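Local structure of cytoplasmic export protein 1 (Saccharomyces cerevisiae, 3VWA) at residues L299-I304 against I346-K351; P323-V328 against R355-L360; V340-L345 against P366-P371; L360-L365 against A394-Q399. The protein takes part in nuclear tRNA export, where it may collect tRNA from export receptors at the nuclear pore complex and pass aminoacylated tRNA on to the translation machinery. All blocks are in the same frame, centred on the assembly; numbering follows the deposited sequence.

Interaction 1. Residues L299-I304 against I346-K351; sequences LMTQSI and ITQSFK
The selenomethionine side chain of M300 reaches across to helix 342-351 and laps over S349, with SE 3.7 Å from S349 CB. Its CG leaves on the side of the backbone N (chi1 -87°) and the chain is extended from there on, which carries the terminal methyl the whole way over. M300 CE and S349 CB lie 3.4 Å apart, a snug fit for two carbons. The helices behind these residues run in nearly the same direction, 26° apart, with axes 10.6 Å from each other; in this alpha-solenoid part of the chain they are next-but-one helices, with helix 321-335 between them in the sequence. Q348, stretched out beyond CG, lays its amide beside the root of M300, NE2 coming to 3.8 Å from M300 CB, and continues obliquely to the exposed T301, whose OG1 is 3.8 Å from Q348 NE2, too far for a hydrogen bond. An alanine at Q348 would remove this amide and is likely to leave M300 CB less covered and T301 without its neighbour. S349 keeps its hydroxyl inside its own helix: OG gives a 2.9 Å hydrogen bond to I346 O, which also accepts from F350 N. L321 and L352 touch M300 as well. With no hydrogen bond crossing between the segments, the contact rests on van der Waals overlap, and its polar groups pass one another without bonding across it.

Interaction 2. Residues P323-V328 against R355-L360; sequences PFLAIV and RQVRFL
Helices 321-335 and 355-368 run almost parallel here, 13° apart with axes 10.4 Å from each other, as next-but-one helices of the alpha-solenoid of HEAT-type helices that forms this part of the chain, with helix 342-351 between them in the sequence. L360 crosses the gap. With CG anti to the backbone N (chi1 174°), it lays CD2 against the backbone of A326: CD2 lies 3.7 Å from A326 N and 4.0 Å from L325 CB. The small A326 lets the leucine come close to the backbone, and the CA atoms of A326 and L360 are 7.2 Å apart. One turn earlier on helix 355-368, V357 meets L325 at about a right angle, methyl against methyl. L325 and V357 are buried, whereas A326 and L360 keep some exposure. Helix 355-368 also meets helix 394-407, where R358 and F359 pack on L396. The deeper end of the contact is a single pair, L325 CD1 against V357 CG1 at 4.1 Å.

Interaction 3. Residues V340-L345 against P366-P371; sequences VGFNDL and PKLIGP
Apolar contacts make up this meeting of F342, in the first turn of helix 342-351, with L368 at the end of helix 355-368 and P371 in the loop that follows; they join successive helices of the alpha-solenoid. The F342 side chain stands with CG anti to its own nitrogen (chi1 -178°), which sends the ring out toward residues 366-371. L368 arrives at about a right angle to it and sets one methyl obliquely against the ring's far end, CD2 lying 3.6 Å from F342 CZ and 3.8 Å from F342 CE2. P371 runs side by side with the phenylalanine and comes in at the ring edge, near its plane, with CB 3.9 Å from F342 CE2. F338 meets the same ring with its plane at about 50°, and V328 and L372 also touch it.

Polar contacts stay off this patch. L345 N bonds G341 O at 2.9 Å, closing the first turn behind the N-cap glycine, whose positive phi (91°) would press a side chain against the preceding carbonyl. N343 turns its end away from residues 366-371 and hydrogen-bonds E376, while D344 forms a salt bridge with R380; both tie helix 342-351 to helix 374-387, the next but one. The chemistry is thus divided: the contacts described for the ring are hydrocarbon, placing it by fit and not by hydrogen bonds, and N343 and D344 make the directional links.

Interaction 4. Residues L360-L365 against A394-Q399; sequences LLLIYL and ATLRLQ
With its CG set anti to the carbonyl carbon (chi1 -67°) and its chain continuing extended (chi2 174°), L362 brings CD1 up to helix 394-407, part of the first HEAT repeat of this alpha-solenoid. One methyl does all of its touching. L396 brings CD2 to 3.6 Å from L362 CD1, the two leucines crossing obliquely; L396 leaves its helix at a slant and its CD2 still reaches the contact. Three residues along the same helix, Q399 presents its aliphatic root rather than its amide, CB lying 3.8 Å from L362 CD1. A bend at chi2 (-56°) takes the Q399 amide away from L362. CD1 of L362 thus rests against two side chains a turn apart, and L362 and L396 are buried while Q399 keeps some exposure. No hydrogen bond joins the segments. L396 is also packed by R355, R358 and F359 from the preceding turns of helix 355-368, and R397, on the other side of its helix, forms a salt bridge with D430. The backbones come nearest at L362 and Q399, whose CA atoms are 7.4 Å apart.

In the fold
Interaction 3 joins consecutive helices of the solenoid; interactions 1, 2 and 4 each join next-but-one helices. Helix 342-351 serves interactions 1 and 3, helix 355-368 interactions 2, 3 and 4. Interactions 1 and 2 have centres about 11 Å apart and touch through F350 O and R358 NH1, a probable hydrogen bond of 3.0 Å, and through M300 CE and L325 CD1 at 3.9 Å. Interactions 2 and 4, also about 11 Å between centres, share L360 in sequence; it packs on A326 in interaction 2, and L362 packs on helix 394-407. L325 CD2 and L345 CD2, 3.7 Å apart, connect interactions 2 and 3; I346 CD1 against L368 CD2 connects 1 and 3.

Interaction 1. Residues L299-I304 against I346-K351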
loop_
_atom_site.group_PDB
_atom_site.type_symbol
_atom_site.label_atom_id
_atom_site.label_comp_id
_atom_site.label_asym_id
_atom_site.label_seq_id
_atom_site.Cartn_x
_atom_site.Cartn_y
_atom_site.Cartn_z
ATOM N N LEU A 299 -20.854 0.961 -4.591
ATOM C CA LEU A 299 -21.197 0.358 -5.872
ATOM C C LEU A 299 -21.578 -1.126 -5.747
ATOM O O LEU A 299 -22.369 -1.637 -6.530
ATOM C CB LEU A 299 -20.013 0.472 -6.808
ATOM C CG LEU A 299 -19.569 1.867 -7.165
ATOM C CD1 LEU A 299 -18.323 1.692 -8.009
ATOM C CD2 LEU A 299 -20.679 2.569 -7.926
HETATM N N MSE A 300 -20.971 -1.810 -4.779
HETATM C CA MSE A 300 -21.164 -3.243 -4.588
HETATM C C MSE A 300 -22.504 -3.478 -3.946
HETATM O O MSE A 300 -23.168 -4.466 -4.235
HETATM C CB MSE A 300 -20.021 -3.782 -3.734
HETATM C CG MSE A 300 -18.869 -4.144 -4.660
HETATM SE SE MSE A 300 -17.537 -5.188 -3.624
HETATM C CE MSE A 300 -16.168 -4.781 -4.967
ATOM N N THR A 301 -22.923 -2.589 -3.056
ATOM C CA THR A 301 -24.313 -2.608 -2.604
ATOM C C THR A 301 -25.320 -2.325 -3.760
ATOM O O THR A 301 -26.343 -3.007 -3.884
ATOM C CB THR A 301 -24.480 -1.670 -1.403
ATOM O OG1 THR A 301 -23.663 -2.166 -0.344
ATOM C CG2 THR A 301 -25.939 -1.581 -0.935
ATOM N N GLN A 302 -25.009 -1.353 -4.617
ATOM C CA GLN A 302 -25.797 -1.064 -5.823
ATOM C C GLN A 302 -25.940 -2.280 -6.722
ATOM O O GLN A 302 -26.939 -2.415 -7.427
ATOM C CB GLN A 302 -25.095 -0.018 -6.679
ATOM C CG GLN A 302 -25.318 1.457 -6.390
ATOM C CD GLN A 302 -24.523 2.309 -7.380
ATOM O OE1 GLN A 302 -23.629 1.807 -8.072
ATOM N NE2 GLN A 302 -24.850 3.590 -7.465
ATOM N N SER A 303 -24.901 -3.119 -6.739
ATOM C CA SER A 303 -24.805 -4.291 -7.616
ATOM C C SER A 303 -25.945 -5.276 -7.334
ATOM O O SER A 303 -26.508 -5.869 -8.255
ATOM C CB SER A 303 -23.452 -4.975 -7.399
ATOM O OG SER A 303 -22.754 -5.211 -8.609
ATOM N N ILE A 304 -26.286 -5.430 -6.054
ATOM C CA ILE A 304 -27.389 -6.300 -5.619
ATOM C C ILE A 304 -28.780 -5.634 -5.760
ATOM O O ILE A 304 -29.791 -6.258 -5.452
ATOM C CB ILE A 304 -27.155 -6.830 -4.171
ATOM C CG1 ILE A 304 -25.757 -7.455 -4.029
ATOM C CG2 ILE A 304 -28.218 -7.849 -3.762
ATOM C CD1 ILE A 304 -25.307 -7.656 -2.596
ATOM N N ILE A 346 -12.974 -7.260 0.477
ATOM C CA ILE A 346 -12.546 -8.374 -0.344
ATOM C C ILE A 346 -13.580 -9.480 -0.224
ATOM O O ILE A 346 -13.963 -10.054 -1.212
ATOM C CB ILE A 346 -11.136 -8.852 0.057
ATOM C CG1 ILE A 346 -10.099 -7.804 -0.368
ATOM C CG2 ILE A 346 -10.832 -10.247 -0.482
ATOM C CD1 ILE A 346 -9.923 -7.642 -1.856
ATOM N N THR A 347 -14.079 -9.704 0.983
ATOM C CA THR A 347 -15.242 -10.622 1.212
ATOM C C THR A 347 -16.478 -10.342 0.369
ATOM O O THR A 347 -17.041 -11.241 -0.275
ATOM C CB THR A 347 -15.646 -10.615 2.689
ATOM O OG1 THR A 347 -14.549 -11.122 3.433
ATOM C CG2 THR A 347 -16.872 -11.530 2.945
ATOM N N GLN A 348 -16.885 -9.081 0.364
ATOM C CA GLN A 348 -18.041 -8.600 -0.371
ATOM C C GLN A 348 -17.821 -8.805 -1.856
ATOM O O GLN A 348 -18.712 -9.241 -2.629
ATOM C CB GLN A 348 -18.138 -7.096 -0.057
ATOM C CG GLN A 348 -19.474 -6.598 0.471
ATOM C CD GLN A 348 -19.724 -5.126 0.106
ATOM O OE1 GLN A 348 -18.799 -4.304 0.043
ATOM N NE2 GLN A 348 -20.984 -4.799 -0.164
ATOM N N SER A 349 -16.598 -8.524 -2.287
ATOM C CA SER A 349 -16.305 -8.695 -3.684
ATOM C C SER A 349 -16.304 -10.160 -4.135
ATOM O O SER A 349 -16.688 -10.426 -5.250
ATOM C CB SER A 349 -15.072 -7.893 -4.080
ATOM O OG SER A 349 -13.885 -8.500 -3.607
ATOM N N PHE A 350 -15.968 -11.097 -3.242
ATOM C CA PHE A 350 -16.091 -12.554 -3.514
ATOM C C PHE A 350 -17.535 -13.050 -3.603
ATOM O O PHE A 350 -17.840 -13.963 -4.381
ATOM C CB PHE A 350 -15.259 -13.387 -2.506
ATOM C CG PHE A 350 -13.836 -13.681 -2.991
ATOM C CD1 PHE A 350 -13.583 -14.778 -3.826
ATOM C CD2 PHE A 350 -12.773 -12.824 -2.688
ATOM C CE1 PHE A 350 -12.308 -15.050 -4.335
ATOM C CE2 PHE A 350 -11.486 -13.103 -3.177
ATOM C CZ PHE A 350 -11.241 -14.222 -3.987
ATOM N N LYS A 351 -18.424 -12.416 -2.845
ATOM C CA LYS A 351 -19.853 -12.700 -2.913
ATOM C C LYS A 351 -20.482 -12.091 -4.170
ATOM O O LYS A 351 -21.581 -12.469 -4.537
ATOM C CB LYS A 351 -20.602 -12.104 -1.715
ATOM C CG LYS A 351 -20.272 -12.613 -0.322
ATOM C CD LYS A 351 -21.239 -11.949 0.652
ATOM C CE LYS A 351 -21.322 -12.668 1.987
ATOM N NZ LYS A 351 -20.206 -12.294 2.909
#

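Interaction 2. Residues P323-V328 against R355-L360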
loop_
_atom_site.group_PDB
_atom_site.type_symbol
_atom_site.label_atom_id
_atom_site.label_comp_id
_atom_site.label_asym_id
_atom_site.label_seq_id
_atom_site.Cartn_x
_atom_site.Cartn_y
_atom_site.Cartn_z
ATOM N N PRO A 323 -12.560 -1.866 -12.761
ATOM C CA PRO A 323 -11.398 -0.940 -12.827
ATOM C C PRO A 323 -10.971 -0.351 -11.491
ATOM O O PRO A 323 -9.786 -0.328 -11.215
ATOM C CB PRO A 323 -11.827 0.165 -13.804
ATOM C CG PRO A 323 -13.124 -0.294 -14.396
ATOM C CD PRO A 323 -13.702 -1.417 -13.564
ATOM N N PHE A 324 -11.926 0.100 -10.660
ATOM C CA PHE A 324 -11.614 0.688 -9.377
ATOM C C PHE A 324 -10.967 -0.352 -8.458
ATOM O O PHE A 324 -10.029 -0.044 -7.744
ATOM C CB PHE A 324 -12.884 1.248 -8.637
ATOM C CG PHE A 324 -13.532 2.468 -9.297
ATOM C CD1 PHE A 324 -13.063 2.997 -10.505
ATOM C CD2 PHE A 324 -14.673 3.053 -8.712
ATOM C CE1 PHE A 324 -13.658 4.134 -11.108
ATOM C CE2 PHE A 324 -15.284 4.162 -9.293
ATOM C CZ PHE A 324 -14.796 4.696 -10.506
ATOM N N LEU A 325 -11.483 -1.569 -8.452
ATOM C CA LEU A 325 -10.962 -2.593 -7.507
ATOM C C LEU A 325 -9.546 -2.936 -7.965
ATOM O O LEU A 325 -8.666 -3.266 -7.131
ATOM C CB LEU A 325 -11.820 -3.831 -7.595
ATOM C CG LEU A 325 -12.477 -4.551 -6.431
ATOM C CD1 LEU A 325 -12.947 -5.926 -6.895
ATOM C CD2 LEU A 325 -11.592 -4.708 -5.191
ATOM N N ALA A 326 -9.299 -2.872 -9.278
ATOM C CA ALA A 326 -7.936 -3.143 -9.828
ATOM C C ALA A 326 -6.934 -2.120 -9.288
ATOM O O ALA A 326 -5.809 -2.468 -8.850
ATOM C CB ALA A 326 -7.937 -3.184 -11.380
ATOM N N ILE A 327 -7.371 -0.873 -9.195
ATOM C CA ILE A 327 -6.530 0.162 -8.639
ATOM C C ILE A 327 -6.249 -0.118 -7.191
ATOM O O ILE A 327 -5.133 0.083 -6.705
ATOM C CB ILE A 327 -7.243 1.509 -8.737
ATOM C CG1 ILE A 327 -7.856 1.702 -10.133
ATOM C CG2 ILE A 327 -6.393 2.671 -8.317
ATOM C CD1 ILE A 327 -6.881 2.041 -11.218
ATOM N N VAL A 328 -7.278 -0.520 -6.451
ATOM C CA VAL A 328 -7.109 -0.638 -5.031
ATOM C C VAL A 328 -6.138 -1.826 -4.780
ATOM O O VAL A 328 -5.224 -1.719 -3.959
ATOM C CB VAL A 328 -8.470 -0.814 -4.332
ATOM C CG1 VAL A 328 -8.330 -1.596 -3.050
ATOM C CG2 VAL A 328 -9.096 0.532 -4.028
ATOM N N ARG A 355 -18.398 -12.125 -12.976
ATOM C CA ARG A 355 -17.321 -12.978 -13.475
ATOM C C ARG A 355 -16.011 -12.221 -13.645
ATOM O O ARG A 355 -14.949 -12.715 -13.323
ATOM C CB ARG A 355 -17.754 -13.458 -14.853
ATOM C CG ARG A 355 -17.157 -14.746 -15.352
ATOM C CD ARG A 355 -18.187 -15.799 -15.052
ATOM N NE ARG A 355 -19.094 -16.033 -16.153
ATOM C CZ ARG A 355 -20.269 -16.653 -16.051
ATOM N NH1 ARG A 355 -21.027 -16.802 -17.137
ATOM N NH2 ARG A 355 -20.705 -17.116 -14.878
ATOM N N GLN A 356 -16.093 -11.012 -14.179
ATOM C CA GLN A 356 -14.916 -10.203 -14.410
ATOM C C GLN A 356 -14.255 -9.721 -13.098
ATOM O O GLN A 356 -13.041 -9.491 -13.033
ATOM C CB GLN A 356 -15.324 -9.033 -15.330
ATOM C CG GLN A 356 -15.683 -9.500 -16.754
ATOM C CD GLN A 356 -14.718 -10.558 -17.332
ATOM O OE1 GLN A 356 -13.482 -10.391 -17.330
ATOM N NE2 GLN A 356 -15.291 -11.651 -17.857
ATOM N N VAL A 357 -15.075 -9.537 -12.068
ATOM C CA VAL A 357 -14.588 -9.285 -10.748
ATOM C C VAL A 357 -13.768 -10.486 -10.240
ATOM O O VAL A 357 -12.646 -10.333 -9.772
ATOM C CB VAL A 357 -15.741 -8.993 -9.744
ATOM C CG1 VAL A 357 -15.231 -9.011 -8.320
ATOM C CG2 VAL A 357 -16.379 -7.621 -10.024
ATOM N N ARG A 358 -14.391 -11.651 -10.283
ATOM C CA ARG A 358 -13.805 -12.878 -9.804
ATOM C C ARG A 358 -12.481 -13.197 -10.557
ATOM O O ARG A 358 -11.505 -13.558 -9.917
ATOM C CB ARG A 358 -14.805 -14.032 -9.935
ATOM C CG ARG A 358 -14.206 -15.378 -9.536
ATOM C CD ARG A 358 -13.839 -15.426 -8.055
ATOM N NE ARG A 358 -15.029 -15.371 -7.190
ATOM C CZ ARG A 358 -15.835 -16.405 -6.897
ATOM N NH1 ARG A 358 -16.869 -16.237 -6.044
ATOM N NH2 ARG A 358 -15.592 -17.616 -7.419
ATOM N N PHE A 359 -12.422 -13.027 -11.879
ATOM C CA PHE A 359 -11.104 -13.173 -12.558
ATOM C C PHE A 359 -10.057 -12.213 -11.912
ATOM O O PHE A 359 -8.876 -12.548 -11.701
ATOM C CB PHE A 359 -11.228 -12.819 -14.044
ATOM C CG PHE A 359 -11.819 -13.917 -14.921
ATOM C CD1 PHE A 359 -11.166 -15.153 -15.085
ATOM C CD2 PHE A 359 -13.008 -13.688 -15.644
ATOM C CE1 PHE A 359 -11.704 -16.133 -15.937
ATOM C CE2 PHE A 359 -13.555 -14.678 -16.461
ATOM C CZ PHE A 359 -12.892 -15.893 -16.617
ATOM N N LEU A 360 -10.495 -10.984 -11.607
ATOM C CA LEU A 360 -9.541 -10.033 -11.054
ATOM C C LEU A 360 -9.023 -10.523 -9.677
ATOM O O LEU A 360 -7.802 -10.409 -9.398
ATOM C CB LEU A 360 -10.144 -8.635 -10.955
ATOM C CG LEU A 360 -9.293 -7.598 -10.255
ATOM C CD1 LEU A 360 -7.881 -7.301 -10.849
ATOM C CD2 LEU A 360 -10.150 -6.355 -10.163
#

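Interaction 3. Residues V340-L345 against P366-P371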
loop_
_atom_site.group_PDB
_atom_site.type_symbol
_atom_site.label_atom_id
_atom_site.label_comp_id
_atom_site.label_asym_id
_atom_site.label_seq_id
_atom_site.Cartn_x
_atom_site.Cartn_y
_atom_site.Cartn_z
ATOM N N VAL A 340 -8.680 -0.126 7.110
ATOM C CA VAL A 340 -9.617 -0.801 7.999
ATOM C C VAL A 340 -10.797 -1.279 7.177
ATOM O O VAL A 340 -11.401 -0.518 6.452
ATOM C CB VAL A 340 -10.006 0.091 9.222
ATOM C CG1 VAL A 340 -11.275 -0.385 9.916
ATOM C CG2 VAL A 340 -8.877 0.080 10.229
ATOM N N GLY A 341 -11.082 -2.570 7.253
ATOM C CA GLY A 341 -12.221 -3.133 6.542
ATOM C C GLY A 341 -11.908 -3.638 5.146
ATOM O O GLY A 341 -12.801 -4.143 4.463
ATOM N N PHE A 342 -10.658 -3.481 4.702
ATOM C CA PHE A 342 -10.207 -4.089 3.475
ATOM C C PHE A 342 -10.673 -5.555 3.461
ATOM O O PHE A 342 -11.296 -6.051 2.504
ATOM C CB PHE A 342 -8.682 -4.003 3.467
ATOM C CG PHE A 342 -8.057 -4.548 2.227
ATOM C CD1 PHE A 342 -8.297 -3.955 0.994
ATOM C CD2 PHE A 342 -7.240 -5.661 2.287
ATOM C CE1 PHE A 342 -7.745 -4.476 -0.156
ATOM C CE2 PHE A 342 -6.659 -6.176 1.133
ATOM C CZ PHE A 342 -6.912 -5.574 -0.086
ATOM N N ASN A 343 -10.410 -6.244 4.559
ATOM C CA ASN A 343 -10.884 -7.598 4.707
ATOM C C ASN A 343 -12.371 -7.728 4.321
ATOM O O ASN A 343 -12.706 -8.621 3.539
ATOM C CB ASN A 343 -10.571 -8.140 6.125
ATOM C CG ASN A 343 -11.452 -7.518 7.245
ATOM O OD1 ASN A 343 -12.114 -6.471 7.068
ATOM N ND2 ASN A 343 -11.468 -8.186 8.411
ATOM N N ASP A 344 -13.246 -6.816 4.809
ATOM C CA ASP A 344 -14.679 -6.871 4.470
ATOM C C ASP A 344 -14.951 -6.551 3.025
ATOM O O ASP A 344 -15.854 -7.128 2.423
ATOM C CB ASP A 344 -15.517 -5.956 5.390
ATOM C CG ASP A 344 -15.468 -6.384 6.845
ATOM O OD1 ASP A 344 -15.129 -7.557 7.129
ATOM O OD2 ASP A 344 -15.755 -5.554 7.725
ATOM N N LEU A 345 -14.120 -5.685 2.445
ATOM C CA LEU A 345 -14.228 -5.293 1.049
ATOM C C LEU A 345 -14.005 -6.494 0.151
ATOM O O LEU A 345 -14.764 -6.746 -0.774
ATOM C CB LEU A 345 -13.200 -4.196 0.735
ATOM C CG LEU A 345 -13.433 -3.420 -0.590
ATOM C CD1 LEU A 345 -12.985 -1.981 -0.428
ATOM C CD2 LEU A 345 -12.710 -4.027 -1.777
ATOM N N PRO A 366 -3.226 -14.910 -4.108
ATOM C CA PRO A 366 -1.944 -15.215 -3.421
ATOM C C PRO A 366 -1.399 -13.999 -2.688
ATOM O O PRO A 366 -0.979 -14.105 -1.576
ATOM C CB PRO A 366 -1.000 -15.666 -4.576
ATOM C CG PRO A 366 -1.896 -15.912 -5.766
ATOM C CD PRO A 366 -3.117 -15.068 -5.573
ATOM N N LYS A 367 -1.504 -12.827 -3.276
ATOM C CA LYS A 367 -1.131 -11.614 -2.573
ATOM C C LYS A 367 -2.125 -11.193 -1.520
ATOM O O LYS A 367 -1.783 -10.375 -0.723
ATOM C CB LYS A 367 -0.966 -10.451 -3.566
ATOM C CG LYS A 367 0.076 -10.676 -4.625
ATOM C CD LYS A 367 0.909 -9.429 -4.769
ATOM C CE LYS A 367 1.938 -9.609 -5.870
ATOM N NZ LYS A 367 1.306 -9.172 -7.146
ATOM N N LEU A 368 -3.379 -11.678 -1.535
ATOM C CA LEU A 368 -4.309 -11.249 -0.487
ATOM C C LEU A 368 -4.140 -12.055 0.804
ATOM O O LEU A 368 -4.686 -11.713 1.836
ATOM C CB LEU A 368 -5.758 -11.264 -0.978
ATOM C CG LEU A 368 -6.120 -10.270 -2.108
ATOM C CD1 LEU A 368 -7.353 -10.707 -2.876
ATOM C CD2 LEU A 368 -6.277 -8.856 -1.543
ATOM N N ILE A 369 -3.361 -13.135 0.744
ATOM C CA ILE A 369 -3.099 -13.936 1.941
ATOM C C ILE A 369 -2.014 -13.266 2.750
ATOM O O ILE A 369 -0.882 -13.146 2.294
ATOM C CB ILE A 369 -2.679 -15.372 1.550
ATOM C CG1 ILE A 369 -3.770 -15.972 0.676
ATOM C CG2 ILE A 369 -2.345 -16.222 2.794
ATOM C CD1 ILE A 369 -3.383 -17.249 -0.016
ATOM N N GLY A 370 -2.391 -12.790 3.933
ATOM C CA GLY A 370 -1.584 -11.879 4.709
ATOM C C GLY A 370 -2.448 -10.703 5.137
ATOM O O GLY A 370 -2.922 -10.640 6.266
ATOM N N PRO A 371 -2.650 -9.743 4.233
ATOM C CA PRO A 371 -3.609 -8.701 4.487
ATOM C C PRO A 371 -4.838 -9.313 5.122
ATOM O O PRO A 371 -5.458 -8.715 6.015
ATOM C CB PRO A 371 -3.993 -8.206 3.085
ATOM C CG PRO A 371 -2.971 -8.733 2.158
ATOM C CD PRO A 371 -2.034 -9.649 2.894
#

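Interaction 4. Residues L360-L365 against A394-Q399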
loop_
_atom_site.group_PDB
_atom_site.type_symbol
_atom_site.label_atom_id
_atom_site.label_comp_id
_atom_site.label_asym_id
_atom_site.label_seq_id
_atom_site.Cartn_x
_atom_site.Cartn_y
_atom_site.Cartn_z
ATOM N N LEU A 360 -10.495 -10.984 -11.607
ATOM C CA LEU A 360 -9.541 -10.033 -11.054
ATOM C C LEU A 360 -9.023 -10.523 -9.677
ATOM O O LEU A 360 -7.802 -10.409 -9.398
ATOM C CB LEU A 360 -10.144 -8.635 -10.955
ATOM C CG LEU A 360 -9.293 -7.598 -10.255
ATOM C CD1 LEU A 360 -7.881 -7.301 -10.849
ATOM C CD2 LEU A 360 -10.150 -6.355 -10.163
ATOM N N LEU A 361 -9.950 -11.047 -8.851
ATOM C CA LEU A 361 -9.640 -11.488 -7.507
ATOM C C LEU A 361 -8.751 -12.736 -7.541
ATOM O O LEU A 361 -7.867 -12.919 -6.703
ATOM C CB LEU A 361 -10.939 -11.884 -6.774
ATOM C CG LEU A 361 -11.920 -10.784 -6.379
ATOM C CD1 LEU A 361 -13.257 -11.376 -5.929
ATOM C CD2 LEU A 361 -11.292 -9.921 -5.291
ATOM N N LEU A 362 -9.008 -13.611 -8.509
ATOM C CA LEU A 362 -8.198 -14.796 -8.616
ATOM C C LEU A 362 -6.746 -14.409 -8.858
ATOM O O LEU A 362 -5.881 -14.988 -8.230
ATOM C CB LEU A 362 -8.734 -15.770 -9.689
ATOM C CG LEU A 362 -10.059 -16.454 -9.448
ATOM C CD1 LEU A 362 -10.434 -17.241 -10.695
ATOM C CD2 LEU A 362 -10.123 -17.387 -8.249
ATOM N N ILE A 363 -6.511 -13.434 -9.743
ATOM C CA ILE A 363 -5.175 -12.840 -9.968
ATOM C C ILE A 363 -4.477 -12.312 -8.727
ATOM O O ILE A 363 -3.271 -12.459 -8.635
ATOM C CB ILE A 363 -5.187 -11.726 -11.055
ATOM C CG1 ILE A 363 -5.409 -12.354 -12.422
ATOM C CG2 ILE A 363 -3.889 -10.947 -11.104
ATOM C CD1 ILE A 363 -6.223 -11.513 -13.385
ATOM N N TYR A 364 -5.216 -11.698 -7.787
ATOM C CA TYR A 364 -4.587 -11.118 -6.615
ATOM C C TYR A 364 -4.662 -12.003 -5.339
ATOM O O TYR A 364 -4.174 -11.568 -4.324
ATOM C CB TYR A 364 -5.146 -9.718 -6.313
ATOM C CG TYR A 364 -4.516 -8.600 -7.155
ATOM C CD1 TYR A 364 -3.393 -7.884 -6.713
ATOM C CD2 TYR A 364 -5.062 -8.272 -8.383
ATOM C CE1 TYR A 364 -2.801 -6.884 -7.506
ATOM C CE2 TYR A 364 -4.531 -7.254 -9.168
ATOM C CZ TYR A 364 -3.403 -6.569 -8.740
ATOM O OH TYR A 364 -2.914 -5.610 -9.602
ATOM N N LEU A 365 -5.264 -13.208 -5.392
ATOM C CA LEU A 365 -5.522 -14.024 -4.186
ATOM C C LEU A 365 -4.269 -14.392 -3.414
ATOM O O LEU A 365 -4.242 -14.215 -2.214
ATOM C CB LEU A 365 -6.307 -15.324 -4.495
ATOM C CG LEU A 365 -7.635 -15.565 -3.755
ATOM C CD1 LEU A 365 -8.138 -16.968 -4.015
ATOM C CD2 LEU A 365 -7.686 -15.232 -2.249
ATOM N N ALA A 394 -16.120 -21.835 -18.767
ATOM C CA ALA A 394 -15.059 -22.818 -18.585
ATOM C C ALA A 394 -13.764 -22.141 -18.195
ATOM O O ALA A 394 -12.915 -22.714 -17.477
ATOM C CB ALA A 394 -14.870 -23.634 -19.853
ATOM N N THR A 395 -13.616 -20.894 -18.613
ATOM C CA THR A 395 -12.387 -20.149 -18.280
ATOM C C THR A 395 -12.368 -19.732 -16.790
ATOM O O THR A 395 -11.279 -19.746 -16.131
ATOM C CB THR A 395 -12.138 -18.986 -19.264
ATOM O OG1 THR A 395 -13.315 -18.182 -19.295
ATOM C CG2 THR A 395 -11.959 -19.513 -20.649
ATOM N N LEU A 396 -13.538 -19.404 -16.225
ATOM C CA LEU A 396 -13.555 -19.148 -14.775
ATOM C C LEU A 396 -13.265 -20.461 -14.017
ATOM O O LEU A 396 -12.484 -20.471 -13.047
ATOM C CB LEU A 396 -14.866 -18.536 -14.284
ATOM C CG LEU A 396 -14.821 -17.374 -13.279
ATOM C CD1 LEU A 396 -15.941 -17.432 -12.256
ATOM C CD2 LEU A 396 -13.479 -17.212 -12.579
ATOM N N ARG A 397 -13.879 -21.560 -14.453
ATOM C CA ARG A 397 -13.587 -22.877 -13.824
ATOM C C ARG A 397 -12.121 -23.245 -13.910
ATOM O O ARG A 397 -11.524 -23.585 -12.885
ATOM C CB ARG A 397 -14.406 -23.998 -14.446
ATOM C CG ARG A 397 -15.871 -23.683 -14.500
ATOM C CD ARG A 397 -16.693 -24.954 -14.629
ATOM N NE ARG A 397 -16.418 -25.759 -15.828
ATOM C CZ ARG A 397 -16.980 -25.545 -17.027
ATOM N NH1 ARG A 397 -17.809 -24.512 -17.228
ATOM N NH2 ARG A 397 -16.724 -26.342 -18.048
ATOM N N LEU A 398 -11.531 -23.162 -15.101
ATOM C CA LEU A 398 -10.085 -23.413 -15.244
ATOM C C LEU A 398 -9.257 -22.498 -14.342
ATOM O O LEU A 398 -8.434 -22.955 -13.591
ATOM C CB LEU A 398 -9.603 -23.254 -16.688
ATOM C CG LEU A 398 -8.116 -23.596 -16.984
ATOM C CD1 LEU A 398 -7.803 -25.049 -16.686
ATOM C CD2 LEU A 398 -7.723 -23.246 -18.442
ATOM N N GLN A 399 -9.484 -21.194 -14.391
ATOM C CA GLN A 399 -8.663 -20.355 -13.522
ATOM C C GLN A 399 -8.860 -20.658 -12.052
ATOM O O GLN A 399 -7.887 -20.587 -11.295
ATOM C CB GLN A 399 -8.812 -18.862 -13.781
ATOM C CG GLN A 399 -8.328 -18.438 -15.158
ATOM C CD GLN A 399 -6.881 -18.828 -15.419
ATOM O OE1 GLN A 399 -6.641 -19.709 -16.191
ATOM N NE2 GLN A 399 -5.924 -18.166 -14.765
#